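Local coordinates for protein esterase (Xanthomonas oryzae pv. oryzae, PDB 3H2G) that is an esterase that degrades rice cell walls during infection by the bacterium, with a substrate recognition module required for pathogenesis, at residues A[198-206]-A[385-396]. Residues are numbered along the deposited sequence; the frame is centred on the assembly and turned at random.
Sequences HLVASAPIS and IVVVRDQLLDKQ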
loop_
_atom_site.group_PDB
_atom_site.type_symbol
_atom_site.label_atom_id
_atom_site.label_comp_id
_atom_site.label_asym_id
_atom_site.label_seq_id
_atom_site.Cartn_x
_atom_site.Cartn_y
_atom_site.Cartn_z
ATOM N N HIS A 198 -6.437 15.186 12.045
ATOM C CA HIS A 198 -5.277 15.930 12.523
ATOM C C HIS A 198 -4.047 15.075 12.249
ATOM O O HIS A 198 -3.594 14.318 13.106
ATOM C CB HIS A 198 -5.409 16.222 14.026
ATOM C CG HIS A 198 -4.214 16.902 14.621
ATOM N ND1 HIS A 198 -3.397 17.743 13.894
ATOM C CD2 HIS A 198 -3.724 16.902 15.884
ATOM C CE1 HIS A 198 -2.456 18.231 14.683
ATOM N NE2 HIS A 198 -2.633 17.737 15.896
ATOM N N LEU A 199 -3.519 15.211 11.038
ATOM C CA LEU A 199 -2.362 14.449 10.590
ATOM C C LEU A 199 -1.064 14.991 11.186
ATOM O O LEU A 199 -0.690 16.139 10.940
ATOM C CB LEU A 199 -2.315 14.492 9.060
ATOM C CG LEU A 199 -1.406 13.532 8.295
ATOM C CD1 LEU A 199 -1.729 12.086 8.662
ATOM C CD2 LEU A 199 -1.614 13.759 6.802
ATOM N N VAL A 200 -0.373 14.161 11.965
ATOM C CA VAL A 200 0.870 14.582 12.602
ATOM C C VAL A 200 2.110 13.827 12.130
ATOM O O VAL A 200 3.230 14.201 12.469
ATOM C CB VAL A 200 0.780 14.451 14.138
ATOM C CG1 VAL A 200 -0.319 15.357 14.671
ATOM C CG2 VAL A 200 0.517 13.004 14.528
ATOM N N ALA A 201 1.913 12.774 11.342
ATOM C CA ALA A 201 3.035 11.990 10.845
ATOM C C ALA A 201 2.629 11.080 9.695
ATOM O O ALA A 201 1.539 10.509 9.693
ATOM C CB ALA A 201 3.627 11.147 11.976
ATOM N N SER A 202 3.522 10.951 8.721
ATOM C CA SER A 202 3.290 10.095 7.565
ATOM C C SER A 202 4.597 9.366 7.290
ATOM O O SER A 202 5.654 9.993 7.221
ATOM C CB SER A 202 2.903 10.932 6.345
ATOM O OG SER A 202 2.687 10.102 5.216
ATOM N N ALA A 203 4.530 8.047 7.143
ATOM C CA ALA A 203 5.734 7.262 6.882
ATOM C C ALA A 203 5.542 6.223 5.780
ATOM O O ALA A 203 5.428 5.024 6.056
ATOM C CB ALA A 203 6.207 6.576 8.175
ATOM N N PRO A 204 5.493 6.669 4.514
ATOM C CA PRO A 204 5.319 5.742 3.386
ATOM C C PRO A 204 6.545 4.834 3.310
ATOM O O PRO A 204 7.674 5.298 3.489
ATOM C CB PRO A 204 5.234 6.673 2.175
ATOM C CG PRO A 204 4.713 7.957 2.756
ATOM C CD PRO A 204 5.474 8.067 4.051
ATOM N N ILE A 205 6.325 3.553 3.033
ATOM C CA ILE A 205 7.418 2.592 2.954
ATOM C C ILE A 205 7.564 1.941 1.575
ATOM O O ILE A 205 6.625 1.350 1.053
ATOM C CB ILE A 205 7.225 1.467 4.000
ATOM C CG1 ILE A 205 7.153 2.069 5.404
ATOM C CG2 ILE A 205 8.362 0.451 3.902
ATOM C CD1 ILE A 205 6.684 1.080 6.468
ATOM N N SER A 206 8.753 2.062 0.996
ATOM C CA SER A 206 9.060 1.460 -0.302
ATOM C C SER A 206 7.983 1.643 -1.371
ATOM O O SER A 206 7.662 0.706 -2.109
ATOM C CB SER A 206 9.343 -0.031 -0.109
ATOM O OG SER A 206 10.340 -0.223 0.886
ATOM N N ILE A 385 8.901 -0.563 9.248
ATOM C CA ILE A 385 7.847 -0.297 10.222
ATOM C C ILE A 385 8.524 0.038 11.551
ATOM O O ILE A 385 8.156 1.002 12.223
ATOM C CB ILE A 385 6.914 -1.522 10.410
ATOM C CG1 ILE A 385 5.936 -1.612 9.234
ATOM C CG2 ILE A 385 6.149 -1.410 11.725
ATOM C CD1 ILE A 385 5.064 -2.853 9.249
ATOM N N VAL A 386 9.524 -0.758 11.915
ATOM C CA VAL A 386 10.245 -0.537 13.163
ATOM C C VAL A 386 10.976 0.802 13.153
ATOM O O VAL A 386 10.869 1.578 14.100
ATOM C CB VAL A 386 11.258 -1.676 13.426
ATOM C CG1 VAL A 386 12.150 -1.331 14.614
ATOM C CG2 VAL A 386 10.508 -2.972 13.695
ATOM N N VAL A 387 11.701 1.079 12.073
ATOM C CA VAL A 387 12.455 2.326 11.957
ATOM C C VAL A 387 11.604 3.593 11.972
ATOM O O VAL A 387 11.919 4.540 12.697
ATOM C CB VAL A 387 13.328 2.323 10.676
ATOM C CG1 VAL A 387 13.902 3.714 10.419
ATOM C CG2 VAL A 387 14.456 1.311 10.833
ATOM N N VAL A 388 10.536 3.626 11.179
ATOM C CA VAL A 388 9.692 4.817 11.139
ATOM C C VAL A 388 8.945 5.028 12.456
ATOM O O VAL A 388 8.718 6.163 12.872
ATOM C CB VAL A 388 8.688 4.763 9.962
ATOM C CG1 VAL A 388 9.453 4.663 8.642
ATOM C CG2 VAL A 388 7.738 3.595 10.122
ATOM N N ARG A 389 8.564 3.937 13.113
ATOM C CA ARG A 389 7.881 4.042 14.398
ATOM C C ARG A 389 8.833 4.707 15.391
ATOM O O ARG A 389 8.474 5.670 16.069
ATOM C CB ARG A 389 7.507 2.653 14.922
ATOM C CG ARG A 389 6.863 2.653 16.306
ATOM C CD ARG A 389 6.909 1.263 16.931
ATOM N NE ARG A 389 8.284 0.857 17.221
ATOM C CZ ARG A 389 8.652 -0.373 17.570
ATOM N NH1 ARG A 389 7.749 -1.342 17.678
ATOM N NH2 ARG A 389 9.928 -0.633 17.813
ATOM N N ASP A 390 10.053 4.184 15.465
ATOM C CA ASP A 390 11.061 4.712 16.387
ATOM C C ASP A 390 11.515 6.138 16.084
ATOM O O ASP A 390 11.649 6.961 16.992
ATOM C CB ASP A 390 12.305 3.817 16.399
ATOM C CG ASP A 390 12.029 2.421 16.926
ATOM O OD1 ASP A 390 10.936 2.183 17.478
ATOM O OD2 ASP A 390 12.925 1.563 16.793
ATOM N N GLN A 391 11.754 6.427 14.809
ATOM C CA GLN A 391 12.245 7.743 14.409
ATOM C C GLN A 391 11.226 8.852 14.190
ATOM O O GLN A 391 11.567 10.030 14.325
ATOM C CB GLN A 391 13.123 7.602 13.162
ATOM C CG GLN A 391 14.470 6.943 13.450
ATOM C CD GLN A 391 15.324 6.771 12.208
ATOM O OE1 GLN A 391 15.335 7.630 11.326
ATOM N NE2 GLN A 391 16.055 5.663 12.140
ATOM N N LEU A 392 9.987 8.499 13.861
ATOM C CA LEU A 392 8.972 9.523 13.623
ATOM C C LEU A 392 7.653 9.352 14.372
ATOM O O LEU A 392 7.247 10.238 15.116
ATOM C CB LEU A 392 8.662 9.636 12.126
ATOM C CG LEU A 392 7.549 10.637 11.765
ATOM C CD1 LEU A 392 7.985 12.052 12.138
ATOM C CD2 LEU A 392 7.234 10.555 10.278
ATOM N N LEU A 393 6.980 8.224 14.160
ATOM C CA LEU A 393 5.685 7.986 14.790
ATOM C C LEU A 393 5.661 8.201 16.303
ATOM O O LEU A 393 4.822 8.949 16.807
ATOM C CB LEU A 393 5.185 6.575 14.461
ATOM C CG LEU A 393 5.155 6.167 12.982
ATOM C CD1 LEU A 393 4.475 4.808 12.866
ATOM C CD2 LEU A 393 4.413 7.201 12.142
ATOM N N ASP A 394 6.570 7.553 17.028
ATOM C CA ASP A 394 6.608 7.696 18.483
ATOM C C ASP A 394 6.761 9.151 18.911
ATOM O O ASP A 394 6.153 9.586 19.886
ATOM C CB ASP A 394 7.764 6.894 19.096
ATOM C CG ASP A 394 7.508 5.398 19.113
ATOM O OD1 ASP A 394 6.342 4.971 18.962
ATOM O OD2 ASP A 394 8.486 4.646 19.299
ATOM N N LYS A 395 7.571 9.902 18.175
ATOM C CA LYS A 395 7.819 11.301 18.504
ATOM C C LYS A 395 6.633 12.233 18.258
ATOM O O LYS A 395 6.566 13.321 18.831
ATOM C CB LYS A 395 9.048 11.789 17.733
ATOM C CG LYS A 395 10.288 10.950 18.033
ATOM C CD LYS A 395 11.534 11.475 17.340
ATOM C CE LYS A 395 12.741 10.610 17.676
ATOM N NZ LYS A 395 13.982 11.100 17.013
ATOM N N GLN A 396 5.689 11.803 17.425
ATOM C CA GLN A 396 4.531 12.633 17.117
ATOM C C GLN A 396 3.266 12.245 17.879
ATOM O O GLN A 396 2.231 12.894 17.730
ATOM C CB GLN A 396 4.252 12.604 15.612
ATOM C CG GLN A 396 5.397 13.153 14.769
ATOM C CD GLN A 396 5.685 14.616 15.065
ATOM O OE1 GLN A 396 4.889 15.496 14.737
ATOM N NE2 GLN A 396 6.820 14.879 15.699
#
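Ala-203 packs its methyl on Val-388 where strand 198-205 meets helix 376-396 in an alpha/beta-hydrolase fold, this C-terminal helix lying against the central sheet. Helix segment 385-396 runs antiparallel to the strand (173°), with axes approaching to 8.0 Å. Ala-203 CB sits 3.6 Å from Val-388 CB, and Val-388 CG1 lies 3.8 Å and CG2 3.9 Å from the same methyl.

Leu-392 sends its CB toward the strand, and with CG anti to the backbone N (chi1 177°) the branch point arrives 4.0 Å from Ala-201 CB. CD2 then carries on past that methyl until it meets Ser-202 O at 3.5 Å. Leu-393 reaches the same alanine with its CD2, while its side chain also touches Met-171 of the neighbouring strand 169-175. The pi-type turn at 389-393, where Val-388 O accepts from the backbone N of Leu-392 and of Leu-393, is consistent with these consecutive leucines both reaching the strand, Leu-393 by its CD2 end.

Near the C-terminal end of the strand, Ile-205 lies close to, without touching, the probable catalytic triad Ser-176, His-377 and Asp-336. Here the side chains of Ile-205 and Ile-385 cross at about a right angle, Ile-205 CD1 lying 3.9 Å from Ile-385 CG1.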